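PDB 3FOT: trichothecene 15-O-acetyltransferase TRI3, which acetylates the 15-hydroxyl of trichothecene intermediates on the pathway to mycotoxins such as T-2 toxin in Fusarium sporotrichioides. Local coordinates for residues Cys124-Pro129 against Ser156-Leu161; Leu80-Ala85 against Asp119-Cys124; Lys132-Leu137 against Thr177-Phe182; Asp52-Thr57 against Glu140-Arg145; Asp200-Val205 against Phe445-Ile450. One frame throughout, in Å; residues are numbered along the deposited sequence.

Interaction 1. Residues Cys124-Pro129 against Ser156-Leu161. With SO4 (sulfate ion), chain J.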
# COMPACT_ATOMS: atom_id res chain seq x y z
N CYS A 124 -3.91 17.29 11.83
CA CYS A 124 -3.34 16.23 11.01
C CYS A 124 -1.95 16.54 10.45
O CYS A 124 -1.34 15.67 9.83
CB CYS A 124 -4.24 15.94 9.81
SG CYS A 124 -5.81 15.20 10.24
N ILE A 125 -1.46 17.76 10.65
CA ILE A 125 -0.18 18.15 10.04
C ILE A 125 0.76 18.55 11.16
O ILE A 125 0.43 19.42 11.96
CB ILE A 125 -0.33 19.34 9.06
CG1 ILE A 125 -1.44 19.11 8.02
CG2 ILE A 125 1.02 19.67 8.40
CD1 ILE A 125 -1.18 18.04 7.02
N HIS A 126 1.93 17.91 11.19
CA HIS A 126 2.90 18.09 12.27
C HIS A 126 4.26 18.42 11.70
O HIS A 126 4.61 17.98 10.61
CB HIS A 126 2.97 16.79 13.06
CG HIS A 126 1.63 16.33 13.52
ND1 HIS A 126 0.92 16.99 14.50
CD2 HIS A 126 0.82 15.33 13.08
CE1 HIS A 126 -0.25 16.41 14.66
NE2 HIS A 126 -0.33 15.39 13.82
N VAL A 127 5.06 19.16 12.46
CA VAL A 127 6.41 19.47 12.00
C VAL A 127 7.45 19.22 13.09
O VAL A 127 7.14 19.28 14.31
CB VAL A 127 6.55 20.94 11.51
CG1 VAL A 127 5.49 21.29 10.49
CG2 VAL A 127 6.53 21.91 12.69
N GLN A 128 8.67 18.93 12.65
CA GLN A 128 9.79 18.75 13.58
C GLN A 128 11.07 19.25 12.94
O GLN A 128 11.46 18.74 11.90
CB GLN A 128 10.02 17.26 13.90
CG GLN A 128 8.89 16.49 14.53
CD GLN A 128 9.33 15.08 14.93
OE1 GLN A 128 10.53 14.79 15.05
NE2 GLN A 128 8.35 14.20 15.15
N PRO A 129 11.74 20.24 13.57
CA PRO A 129 13.12 20.52 13.17
C PRO A 129 14.01 19.42 13.71
O PRO A 129 14.15 19.28 14.93
CB PRO A 129 13.44 21.87 13.85
CG PRO A 129 12.21 22.30 14.55
CD PRO A 129 11.27 21.12 14.65
N SER A 156 -7.22 8.46 9.65
CA SER A 156 -7.17 8.08 8.24
C SER A 156 -5.88 8.58 7.57
O SER A 156 -5.26 7.84 6.79
CB SER A 156 -8.39 8.61 7.47
OG SER A 156 -8.24 8.32 6.09
N ILE A 157 -5.48 9.81 7.88
CA ILE A 157 -4.18 10.30 7.39
C ILE A 157 -3.64 11.43 8.26
O ILE A 157 -4.40 12.29 8.76
CB ILE A 157 -4.20 10.70 5.89
CG1 ILE A 157 -2.76 10.77 5.34
CG2 ILE A 157 -4.98 11.98 5.66
CD1 ILE A 157 -2.70 10.98 3.82
N GLU A 158 -2.34 11.37 8.50
CA GLU A 158 -1.61 12.47 9.10
C GLU A 158 -0.29 12.64 8.35
O GLU A 158 0.19 11.69 7.72
CB GLU A 158 -1.39 12.24 10.60
CG GLU A 158 -0.62 10.97 10.99
CD GLU A 158 -0.49 10.78 12.49
OE1 GLU A 158 -0.91 11.71 13.25
OE2 GLU A 158 0.10 9.75 12.92
N LEU A 159 0.31 13.83 8.46
CA LEU A 159 1.59 14.14 7.79
C LEU A 159 2.57 14.68 8.82
O LEU A 159 2.16 15.44 9.71
CB LEU A 159 1.41 15.29 6.77
CG LEU A 159 0.92 15.02 5.36
CD1 LEU A 159 -0.51 14.49 5.38
CD2 LEU A 159 0.99 16.30 4.50
N PHE A 160 3.84 14.30 8.68
CA PHE A 160 4.92 14.86 9.49
C PHE A 160 5.98 15.45 8.59
O PHE A 160 6.55 14.74 7.77
CB PHE A 160 5.55 13.77 10.36
CG PHE A 160 4.59 13.12 11.30
CD1 PHE A 160 4.46 13.59 12.60
CD2 PHE A 160 3.86 12.00 10.89
CE1 PHE A 160 3.57 13.00 13.47
CE2 PHE A 160 2.97 11.39 11.76
CZ PHE A 160 2.82 11.88 13.05
N LEU A 161 6.24 16.74 8.75
CA LEU A 161 7.22 17.46 7.90
C LEU A 161 8.47 17.62 8.74
O LEU A 161 8.41 18.11 9.86
CB LEU A 161 6.69 18.84 7.49
CG LEU A 161 5.23 18.97 6.99
CD1 LEU A 161 4.80 20.43 6.81
CD2 LEU A 161 4.99 18.16 5.74
S SO4 J . 2.62 20.00 15.72
O1 SO4 J . 3.59 20.42 14.67
O2 SO4 J . 2.79 20.89 16.88
O3 SO4 J . 1.24 20.05 15.25
O4 SO4 J . 2.87 18.62 16.15
O HOH W 1 -2.42 13.57 13.75

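Interaction 2. Residues Leu80-Ala85 against Asp119-Cys124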
# COMPACT_ATOMS: atom_id res chain seq x y z
N LEU A 80 -4.04 23.90 4.36
CA LEU A 80 -4.92 24.43 3.31
C LEU A 80 -5.16 23.38 2.21
O LEU A 80 -6.30 23.13 1.83
CB LEU A 80 -4.32 25.72 2.74
CG LEU A 80 -4.34 26.89 3.73
CD1 LEU A 80 -3.49 28.04 3.20
CD2 LEU A 80 -5.77 27.36 3.98
N ALA A 81 -4.09 22.74 1.74
CA ALA A 81 -4.18 21.66 0.79
C ALA A 81 -5.03 20.50 1.31
O ALA A 81 -5.80 19.91 0.56
CB ALA A 81 -2.76 21.16 0.42
N LEU A 82 -4.88 20.15 2.58
CA LEU A 82 -5.60 19.01 3.15
C LEU A 82 -7.11 19.28 3.20
O LEU A 82 -7.95 18.39 2.97
CB LEU A 82 -5.07 18.69 4.55
CG LEU A 82 -5.70 17.50 5.25
CD1 LEU A 82 -5.58 16.18 4.45
CD2 LEU A 82 -5.04 17.35 6.61
N LEU A 83 -7.45 20.52 3.49
CA LEU A 83 -8.87 20.92 3.44
C LEU A 83 -9.46 20.77 2.03
O LEU A 83 -10.56 20.21 1.87
CB LEU A 83 -9.06 22.35 3.96
CG LEU A 83 -8.83 22.53 5.46
CD1 LEU A 83 -8.62 23.99 5.81
CD2 LEU A 83 -10.01 21.92 6.26
N ASP A 84 -8.74 21.25 1.01
CA ASP A 84 -9.18 21.08 -0.37
C ASP A 84 -9.30 19.60 -0.68
O ASP A 84 -10.24 19.17 -1.35
CB ASP A 84 -8.18 21.71 -1.36
CG ASP A 84 -8.13 23.22 -1.27
OD1 ASP A 84 -9.09 23.82 -0.72
OD2 ASP A 84 -7.11 23.78 -1.78
N ALA A 85 -8.33 18.81 -0.19
CA ALA A 85 -8.27 17.39 -0.51
C ALA A 85 -9.43 16.64 0.16
O ALA A 85 -9.96 15.70 -0.41
CB ALA A 85 -6.94 16.81 -0.09
N ASP A 119 -9.75 23.16 12.39
CA ASP A 119 -9.18 22.50 13.56
C ASP A 119 -8.74 21.08 13.21
O ASP A 119 -7.67 20.64 13.62
CB ASP A 119 -10.20 22.40 14.70
CG ASP A 119 -10.53 23.74 15.31
OD1 ASP A 119 -9.81 24.72 15.05
OD2 ASP A 119 -11.52 23.79 16.07
N TRP A 120 -9.59 20.37 12.47
CA TRP A 120 -9.28 19.02 12.04
C TRP A 120 -7.98 18.98 11.20
O TRP A 120 -7.08 18.18 11.49
CB TRP A 120 -10.45 18.37 11.26
CG TRP A 120 -10.02 17.15 10.47
CD1 TRP A 120 -9.86 15.88 10.93
CD2 TRP A 120 -9.62 17.13 9.08
NE1 TRP A 120 -9.40 15.06 9.92
CE2 TRP A 120 -9.27 15.79 8.77
CE3 TRP A 120 -9.56 18.10 8.07
CZ2 TRP A 120 -8.81 15.41 7.49
CZ3 TRP A 120 -9.13 17.72 6.78
CH2 TRP A 120 -8.75 16.37 6.51
N ALA A 121 -7.89 19.81 10.17
CA ALA A 121 -6.70 19.83 9.30
C ALA A 121 -5.41 20.19 10.06
O ALA A 121 -4.38 19.54 9.91
CB ALA A 121 -6.93 20.78 8.10
N ARG A 122 -5.49 21.20 10.93
CA ARG A 122 -4.35 21.55 11.78
C ARG A 122 -3.88 20.35 12.62
O ARG A 122 -2.66 20.12 12.79
CB ARG A 122 -4.74 22.75 12.66
CG ARG A 122 -3.70 23.18 13.68
CD ARG A 122 -4.29 24.27 14.60
NE ARG A 122 -5.13 25.20 13.84
CZ ARG A 122 -6.41 25.41 14.10
NH1 ARG A 122 -6.99 24.79 15.14
NH2 ARG A 122 -7.10 26.26 13.35
N GLY A 123 -4.84 19.57 13.11
CA GLY A 123 -4.57 18.38 13.91
C GLY A 123 -3.86 17.25 13.17
O GLY A 123 -3.29 16.36 13.81
N CYS A 124 -3.91 17.29 11.83
CA CYS A 124 -3.34 16.23 11.01
C CYS A 124 -1.95 16.54 10.45
O CYS A 124 -1.34 15.67 9.83
CB CYS A 124 -4.24 15.94 9.81
SG CYS A 124 -5.81 15.20 10.24

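Interaction 3. Residues Lys132-Leu137 against Thr177-Phe182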
# COMPACT_ATOMS: atom_id res chain seq x y z
N LYS A 132 16.45 13.58 11.64
CA LYS A 132 15.88 12.25 11.37
C LYS A 132 15.17 12.22 10.01
O LYS A 132 14.54 13.22 9.60
CB LYS A 132 14.98 11.74 12.51
CG LYS A 132 13.56 12.28 12.56
CD LYS A 132 12.77 11.84 13.83
CE LYS A 132 13.22 12.63 15.07
NZ LYS A 132 12.16 12.73 16.12
N SER A 133 15.31 11.09 9.33
CA SER A 133 14.59 10.84 8.08
C SER A 133 13.12 10.47 8.37
O SER A 133 12.77 10.17 9.50
CB SER A 133 15.24 9.70 7.31
OG SER A 133 14.99 8.46 7.94
N ALA A 134 12.30 10.45 7.32
CA ALA A 134 10.92 9.97 7.45
C ALA A 134 10.86 8.53 7.99
O ALA A 134 10.04 8.21 8.86
CB ALA A 134 10.16 10.11 6.11
N LEU A 135 11.72 7.64 7.47
CA LEU A 135 11.73 6.25 7.97
C LEU A 135 12.28 6.13 9.39
O LEU A 135 11.88 5.22 10.10
CB LEU A 135 12.45 5.29 7.01
CG LEU A 135 11.66 5.07 5.71
CD1 LEU A 135 12.43 4.19 4.74
CD2 LEU A 135 10.26 4.51 5.93
N ASP A 136 13.18 7.02 9.79
CA ASP A 136 13.64 7.08 11.19
C ASP A 136 12.45 7.36 12.09
O ASP A 136 12.29 6.74 13.14
CB ASP A 136 14.66 8.21 11.41
CG ASP A 136 16.03 7.90 10.85
OD1 ASP A 136 16.34 6.73 10.56
OD2 ASP A 136 16.81 8.87 10.68
N LEU A 137 11.61 8.29 11.67
CA LEU A 137 10.42 8.63 12.43
C LEU A 137 9.40 7.49 12.47
O LEU A 137 8.77 7.24 13.51
CB LEU A 137 9.78 9.89 11.85
CG LEU A 137 8.52 10.38 12.55
CD1 LEU A 137 8.78 10.64 14.04
CD2 LEU A 137 7.99 11.63 11.81
N THR A 177 16.97 19.20 2.27
CA THR A 177 15.96 18.15 2.22
C THR A 177 14.83 18.51 3.18
O THR A 177 15.06 18.99 4.29
CB THR A 177 16.64 16.84 2.66
OG1 THR A 177 17.54 16.45 1.61
CG2 THR A 177 15.66 15.72 2.94
N VAL A 178 13.59 18.29 2.73
CA VAL A 178 12.44 18.27 3.63
C VAL A 178 11.87 16.85 3.46
O VAL A 178 11.64 16.43 2.33
CB VAL A 178 11.36 19.28 3.25
CG1 VAL A 178 10.13 19.10 4.14
CG2 VAL A 178 11.87 20.73 3.39
N GLU A 179 11.67 16.14 4.56
CA GLU A 179 11.10 14.79 4.48
C GLU A 179 9.63 14.89 4.89
O GLU A 179 9.29 15.66 5.79
CB GLU A 179 11.83 13.84 5.44
CG GLU A 179 13.33 13.71 5.16
CD GLU A 179 13.72 12.37 4.50
OE1 GLU A 179 13.07 11.32 4.75
OE2 GLU A 179 14.71 12.35 3.75
N ILE A 180 8.77 14.12 4.24
CA ILE A 180 7.40 14.03 4.73
C ILE A 180 7.09 12.55 4.96
O ILE A 180 7.29 11.74 4.06
CB ILE A 180 6.38 14.62 3.73
CG1 ILE A 180 6.75 16.05 3.34
CG2 ILE A 180 4.97 14.54 4.31
CD1 ILE A 180 5.76 16.70 2.33
N LEU A 181 6.61 12.23 6.15
CA LEU A 181 6.06 10.91 6.44
C LEU A 181 4.55 11.02 6.45
O LEU A 181 3.99 11.76 7.27
CB LEU A 181 6.53 10.44 7.81
CG LEU A 181 6.11 8.99 8.11
CD1 LEU A 181 6.77 7.96 7.16
CD2 LEU A 181 6.42 8.68 9.60
N PHE A 182 3.89 10.31 5.54
CA PHE A 182 2.43 10.15 5.58
C PHE A 182 2.13 8.90 6.36
O PHE A 182 2.80 7.89 6.19
CB PHE A 182 1.83 10.04 4.18
CG PHE A 182 2.11 11.25 3.31
CD1 PHE A 182 1.17 12.26 3.20
CD2 PHE A 182 3.31 11.37 2.61
CE1 PHE A 182 1.40 13.39 2.37
CE2 PHE A 182 3.56 12.49 1.79
CZ PHE A 182 2.61 13.51 1.69
O HOH W 2 13.35 8.06 5.02

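Interaction 4. Residues Asp52-Thr57 against Glu140-Arg145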
# COMPACT_ATOMS: atom_id res chain seq x y z
N ASP A 52 -1.03 -0.56 9.37
CA ASP A 52 -0.99 0.87 9.03
C ASP A 52 -0.08 1.10 7.81
O ASP A 52 0.95 0.42 7.66
CB ASP A 52 -0.48 1.71 10.21
CG ASP A 52 -1.57 2.09 11.21
OD1 ASP A 52 -2.65 1.44 11.26
OD2 ASP A 52 -1.35 3.06 11.98
N LEU A 53 -0.46 2.06 6.98
CA LEU A 53 0.30 2.46 5.79
C LEU A 53 1.16 3.65 6.13
O LEU A 53 0.70 4.57 6.81
CB LEU A 53 -0.65 2.91 4.67
CG LEU A 53 -1.80 2.01 4.25
CD1 LEU A 53 -2.74 2.78 3.34
CD2 LEU A 53 -1.18 0.83 3.55
N TYR A 54 2.41 3.64 5.68
CA TYR A 54 3.24 4.84 5.75
C TYR A 54 3.86 5.06 4.38
O TYR A 54 4.31 4.11 3.73
CB TYR A 54 4.38 4.68 6.73
CG TYR A 54 3.99 4.56 8.18
CD1 TYR A 54 4.12 5.66 9.03
CD2 TYR A 54 3.55 3.34 8.72
CE1 TYR A 54 3.83 5.57 10.38
CE2 TYR A 54 3.24 3.24 10.09
CZ TYR A 54 3.38 4.36 10.90
OH TYR A 54 3.14 4.34 12.24
N ILE A 55 3.90 6.32 3.97
CA ILE A 55 4.61 6.71 2.73
C ILE A 55 5.67 7.75 3.13
O ILE A 55 5.35 8.79 3.68
CB ILE A 55 3.64 7.25 1.66
CG1 ILE A 55 2.60 6.17 1.29
CG2 ILE A 55 4.41 7.68 0.35
CD1 ILE A 55 1.32 6.75 0.60
N ALA A 56 6.95 7.43 2.87
CA ALA A 56 8.04 8.33 3.22
C ALA A 56 8.50 8.99 1.94
O ALA A 56 8.91 8.30 0.98
CB ALA A 56 9.20 7.54 3.89
N THR A 57 8.37 10.32 1.89
CA THR A 57 8.81 11.05 0.70
C THR A 57 9.99 11.93 1.13
O THR A 57 9.95 12.56 2.18
CB THR A 57 7.67 11.87 0.02
OG1 THR A 57 7.17 12.88 0.90
CG2 THR A 57 6.50 10.96 -0.45
N GLU A 140 10.55 5.29 15.15
CA GLU A 140 10.32 5.88 16.45
C GLU A 140 8.85 5.77 16.84
O GLU A 140 8.52 5.48 17.99
CB GLU A 140 10.78 7.34 16.41
CG GLU A 140 10.37 8.13 17.60
CD GLU A 140 10.65 9.60 17.41
OE1 GLU A 140 9.84 10.41 17.92
OE2 GLU A 140 11.65 9.92 16.73
N MET A 141 7.96 5.98 15.86
CA MET A 141 6.54 5.93 16.11
C MET A 141 6.09 4.51 16.44
O MET A 141 5.27 4.29 17.36
CB MET A 141 5.77 6.48 14.90
CG MET A 141 5.87 7.98 14.77
SD MET A 141 5.09 8.52 13.21
CE MET A 141 3.38 8.15 13.51
N GLU A 142 6.67 3.55 15.74
CA GLU A 142 6.33 2.16 16.00
C GLU A 142 6.89 1.69 17.34
O GLU A 142 6.20 0.99 18.08
CB GLU A 142 6.77 1.28 14.84
CG GLU A 142 5.89 1.51 13.61
CD GLU A 142 4.41 1.23 13.89
OE1 GLU A 142 4.09 0.30 14.66
OE2 GLU A 142 3.55 1.97 13.36
N GLU A 143 8.10 2.12 17.67
CA GLU A 143 8.66 1.85 19.01
C GLU A 143 7.82 2.52 20.11
O GLU A 143 7.47 1.87 21.12
CB GLU A 143 10.14 2.26 19.07
CG GLU A 143 11.06 1.40 18.20
CD GLU A 143 12.39 2.06 17.81
OE1 GLU A 143 12.76 3.09 18.43
OE2 GLU A 143 13.06 1.53 16.87
N GLY A 144 7.46 3.78 19.89
CA GLY A 144 6.62 4.55 20.82
C GLY A 144 5.23 3.98 21.07
O GLY A 144 4.75 4.00 22.21
N ARG A 145 4.60 3.47 20.00
CA ARG A 145 3.27 2.81 19.97
C ARG A 145 2.91 2.09 21.27
O ARG A 145 1.82 2.21 21.79
CB ARG A 145 3.14 1.87 18.77
CG ARG A 145 1.72 1.34 18.57
CD ARG A 145 1.50 0.76 17.16
NE ARG A 145 1.80 1.75 16.12
CZ ARG A 145 1.14 2.89 15.97
NH1 ARG A 145 0.14 3.20 16.81
NH2 ARG A 145 1.49 3.73 15.00

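Interaction 5. Residues Asp200-Val205 against Phe445-Ile450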
# COMPACT_ATOMS: atom_id res chain seq x y z
N ASP A 200 -2.45 14.15 -4.89
CA ASP A 200 -3.44 15.24 -4.81
C ASP A 200 -2.95 16.36 -3.90
O ASP A 200 -3.06 17.53 -4.25
CB ASP A 200 -4.79 14.71 -4.30
CG ASP A 200 -5.46 13.75 -5.28
OD1 ASP A 200 -5.19 13.83 -6.50
OD2 ASP A 200 -6.24 12.90 -4.83
N LEU A 201 -2.44 16.00 -2.72
CA LEU A 201 -1.87 17.00 -1.80
C LEU A 201 -0.73 17.77 -2.46
O LEU A 201 -0.63 18.99 -2.29
CB LEU A 201 -1.37 16.34 -0.51
CG LEU A 201 -2.48 15.80 0.42
CD1 LEU A 201 -1.83 15.03 1.58
CD2 LEU A 201 -3.36 16.98 0.95
N PHE A 202 0.14 17.08 -3.18
CA PHE A 202 1.27 17.76 -3.85
C PHE A 202 0.80 18.71 -4.95
O PHE A 202 1.40 19.78 -5.15
CB PHE A 202 2.31 16.75 -4.40
CG PHE A 202 3.14 16.08 -3.33
CD1 PHE A 202 3.01 16.42 -1.96
CD2 PHE A 202 4.09 15.12 -3.69
CE1 PHE A 202 3.82 15.79 -0.98
CE2 PHE A 202 4.88 14.49 -2.70
CZ PHE A 202 4.75 14.84 -1.36
N ARG A 203 -0.28 18.34 -5.64
CA ARG A 203 -0.92 19.27 -6.58
C ARG A 203 -1.54 20.47 -5.84
O ARG A 203 -1.23 21.62 -6.13
CB ARG A 203 -2.00 18.54 -7.38
CG ARG A 203 -3.01 19.48 -8.04
CD ARG A 203 -3.98 18.65 -8.88
NE ARG A 203 -4.65 17.54 -8.18
CZ ARG A 203 -5.83 17.62 -7.56
NH1 ARG A 203 -6.36 16.53 -7.01
NH2 ARG A 203 -6.51 18.78 -7.51
N LEU A 204 -2.39 20.18 -4.87
CA LEU A 204 -3.19 21.20 -4.17
C LEU A 204 -2.34 22.19 -3.40
O LEU A 204 -2.65 23.39 -3.37
CB LEU A 204 -4.23 20.53 -3.27
CG LEU A 204 -5.34 19.79 -4.02
CD1 LEU A 204 -6.05 18.82 -3.10
CD2 LEU A 204 -6.34 20.81 -4.67
N VAL A 205 -1.24 21.72 -2.81
CA VAL A 205 -0.43 22.65 -2.00
C VAL A 205 0.19 23.76 -2.88
O VAL A 205 0.49 24.86 -2.39
CB VAL A 205 0.61 21.87 -1.15
CG1 VAL A 205 1.76 21.42 -2.06
CG2 VAL A 205 1.10 22.73 0.03
N PHE A 445 0.78 8.13 -9.85
CA PHE A 445 0.02 8.74 -8.76
C PHE A 445 0.58 10.02 -8.17
O PHE A 445 -0.18 10.83 -7.66
CB PHE A 445 -0.11 7.73 -7.63
CG PHE A 445 -0.53 6.36 -8.09
CD1 PHE A 445 -1.69 6.21 -8.83
CD2 PHE A 445 0.25 5.25 -7.79
CE1 PHE A 445 -2.09 4.95 -9.27
CE2 PHE A 445 -0.15 3.97 -8.23
CZ PHE A 445 -1.33 3.84 -8.96
N ILE A 446 1.90 10.18 -8.21
CA ILE A 446 2.58 11.27 -7.46
C ILE A 446 3.45 12.04 -8.45
O ILE A 446 4.17 11.43 -9.23
CB ILE A 446 3.43 10.69 -6.31
CG1 ILE A 446 2.50 10.00 -5.30
CG2 ILE A 446 4.28 11.77 -5.62
CD1 ILE A 446 3.22 9.13 -4.28
N PRO A 447 3.40 13.38 -8.41
CA PRO A 447 4.22 14.13 -9.36
C PRO A 447 5.70 14.20 -9.00
O PRO A 447 6.08 14.08 -7.83
CB PRO A 447 3.62 15.54 -9.31
CG PRO A 447 3.05 15.66 -7.92
CD PRO A 447 2.61 14.26 -7.52
N HIS A 448 6.55 14.42 -10.00
CA HIS A 448 7.99 14.60 -9.73
C HIS A 448 8.31 15.87 -8.94
O HIS A 448 9.36 15.94 -8.26
CB HIS A 448 8.77 14.65 -11.02
CG HIS A 448 9.03 13.31 -11.63
ND1 HIS A 448 9.65 13.18 -12.86
CD2 HIS A 448 8.75 12.06 -11.21
CE1 HIS A 448 9.78 11.90 -13.15
NE2 HIS A 448 9.22 11.19 -12.18
N GLU A 449 7.47 16.89 -9.07
CA GLU A 449 7.70 18.15 -8.36
C GLU A 449 6.43 18.72 -7.77
O GLU A 449 5.31 18.46 -8.27
CB GLU A 449 8.33 19.22 -9.28
CG GLU A 449 9.60 18.83 -10.02
CD GLU A 449 9.36 18.20 -11.38
OE1 GLU A 449 8.23 18.27 -11.92
OE2 GLU A 449 10.32 17.65 -11.94
N ILE A 450 6.61 19.48 -6.69
CA ILE A 450 5.60 20.38 -6.19
C ILE A 450 5.97 21.74 -6.81
O ILE A 450 7.11 22.19 -6.68
CB ILE A 450 5.64 20.47 -4.65
CG1 ILE A 450 5.23 19.13 -4.04
CG2 ILE A 450 4.66 21.55 -4.16
CD1 ILE A 450 5.51 18.96 -2.54

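Interaction 1. Residues Cys124-Pro129 against Ser156-Leu161
Cys124-Pro129 and Ser156-Leu161 pair as neighbouring parallel strands at one edge of the six-stranded mixed sheet. Helix 134-147 joins them, so this is a beta-alpha-beta crossover. Cys124 opens the ladder, and its O accepts from Leu159 N at 2.8 Å. Ile125 comes next. Its side chain runs alongside Leu159, pointing the same way, and the tip CD1 lies 3.8 Å from Leu159 CD2. Helix 71-88 covers this face, where Phe78 touches Leu159. Lys75 of the same helix binds Ile125 O.

His126 uses both its backbone N and O on the partner strand. N donates to Leu159 O and O accepts from Leu161 N, which places the residue opposite Phe160. The two side chains lie side by side on the face under helix 134-147. Their planes are 29° apart, but the rings are displaced and share little of their faces. Between the rings, Phe160 CE1 comes to 3.6 Å from His126 CD2. His126 CG stands anti to the carbonyl carbon (chi1 -53°), which sets the ring beside Phe160. A sulfate, probably from the crystallisation liquor, lies at the edge of the His126 ring, in its plane. His126 ND1 donates to its O4 at 3.0 Å and O3 at 3.2 Å. His126 NE2 meets a water at 2.8 Å.

Val127 N donates to O1 of the same sulfate at 2.9 Å. Its CG1 packs on Leu161 CD1, back on the face of Ile125. The amide end of Gln128 turns to Lys132, while its backbone N closes the ladder on Leu161 O at 2.9 Å.

Interaction 2. Residues Leu80-Ala85 against Asp119-Cys124
Leu82, Trp120 and Ala121 carry most of this helix-to-helix contact, and it is wholly apolar. The two short helical segments cross at 120°, with their axes 9.1 Å apart at the closest.

Leu82 points at the other helix. With CG anti to the backbone N (chi1 -179°), its branch point is carried to the six-membered ring of Trp120. Leu82 CG sits 3.5 Å from Trp120 CH2, and the two side chains cross at about a right angle. The CD2 branch of Leu82 reaches past the indole to Cys124 CB at 3.6 Å. The sulfur of Cys124 sits over one face of the same indole, 3.5 Å above its plane and toward the rim.

Ala121 offers only a methyl, consistent with the close backbones here, Leu82 CA to Ala121 CA at 6.3 Å. Leu83 rests on it, CG to Ala121 CB at 3.7 Å. The CD2 branch of Leu83 also comes up to the indole at its edge, near the ring plane.

Arg86 makes a cation-pi contact with Trp120. Helix 71-88 lies between two others: Leu82 and Leu83 meet helix 114-124, which runs on into strand 125-129, while Ala81 and Ala85 pack against helix 191-205.

Interaction 3. Residues Lys132-Leu137 against Thr177-Phe182
Glu179 reaches from strand 177-184 to the first turn of helix 134-147, and its OE1 accepts from Ala134 N at 2.8 Å. The bond is almost straight, 175° at the hydrogen, but the N-H arrives from above the carboxylate plane, 38° out of it. A bend at chi2 (-106°) turns the carboxylate to the helix start. A water spans OE1 and Leu135 N, its link to OE1 being long. OE2 is held by Ser58 of the next strand. The carboxylate thus meets one N-H of the helix N-terminus directly and a second through water, which would probably favour its charged form.

Ala134 directs its methyl at the strand. CB lies 3.4 Å from Glu179 OE1 and 4.0 Å from Leu181 CB. Leu181 follows two residues along, on the same side of the sheet. It straddles Ala134 O, with CD1 and CD2 each 3.7 Å from that oxygen. Leu137, one turn on, slants across it, CG to Leu181 CD2 at 4.0 Å.

Ser133 OG accepts from Asp136 N, and Asp136 OD2 accepts from Ser133 N. This is a capping box, here starting the crossover helix that packs on the sheet.

Interaction 4. Residues Asp52-Thr57 against Glu140-Arg145
Tyr54 of strand 53-61 and Glu142 of helix 134-147 come from opposite directions and meet above the mixed sheet, on the face this crossover helix covers. The backbones are far apart, with 12.5 Å between the strand and helix axes. Long side chains therefore make the contact.

The tight part is polar. Tyr54 OH donates to Glu142 OE2 at 2.7 Å; OE2 accepts with its anti lone pair, the one away from OE1. Ring and carboxylate stand nearly perpendicular, at 89°. Arg145 grips the same carboxylate side-on, NE to Glu142 OE1 at 3.1 Å and NH2 to OE2 at 3.2 Å. Both bonds come from above the carboxylate plane. Asn470 also donates to OE2, so this oxygen has at least three donors that would help to keep it charged. Tyr54 itself is stacked on His183 and meets Trp138 edge-to-face, which should fix its ring.

The looser part lies around this knot. Asp52 OD2, whose place is less certain, is near Arg145 by charge alone; it bonds to Ser154. On the partly exposed Met141, a bend at chi3 (67°) brings the methyl to the edge of the tyrosine ring, Met141 CE to Tyr54 CE1 at 4.1 Å.

Interaction 5. Residues Asp200-Val205 against Phe445-Ile450
Phe202 of helix 191-205 packs into the bend of Phe445-Ile450, a loop and the start of edge strand 449-452 of the mixed sheet. The contact is helix-on-sheet packing, with no hydrogen bond across it.

The aromatic part is a CH-pi contact. Ile450 CD1 sits over one face of the Phe202 ring, 3.9 Å from the centroid and 20° off the ring normal. It leans to one rim, so that Phe202 CD1 is the nearest ring atom at 3.6 Å. Phe202 CG lies beside the backbone N (chi1 -72°), which directs the ring at this segment.

No polar bond crosses between the segments. Within the helix, Arg203 NH1 donates to Asp200 OD1 at 3.0 Å in a salt bridge between residues three apart. The oxygen lies near the guanidinium plane, but the nitrogen stands well above the carboxylate plane. Each has a further partner: Glu88 for Arg203 and Tyr354 for Asp200.

The other contacts are apolar. Pro447 meets the ring at its edge through CD, while its CG touches Phe202 CB at 3.8 Å. Ile446 adds its CG2, 3.9 Å from Phe202 CD2. Val462 of strand 457-469 also touches Phe202. Val205, one turn beyond Phe202, meets the other branch of Ile450. The two side chains cross at about a right angle, Val205 CG1 to Ile450 CG2 at 3.6 Å.

How the interactions relate
Interactions 1, 3, 4 and 5 all reach the six-stranded mixed sheet, while interaction 2 joins two helices beside its edge. Helix 134-147 lies on one face and serves interactions 3 and 4, whose centres are about 10 Å apart. Helices 71-88 and 191-205 lie on the other face and touch each other, which links interactions 2 and 5. Interactions 1 and 2 share Cys124, where helix 114-124 passes into strand 125-129. Along the chain, interactions 1, 3 and 4 interlace, whereas interaction 5 ties in a segment 240 residues later. Together they show one sheet covered on both faces, away from the substrate-binding His414.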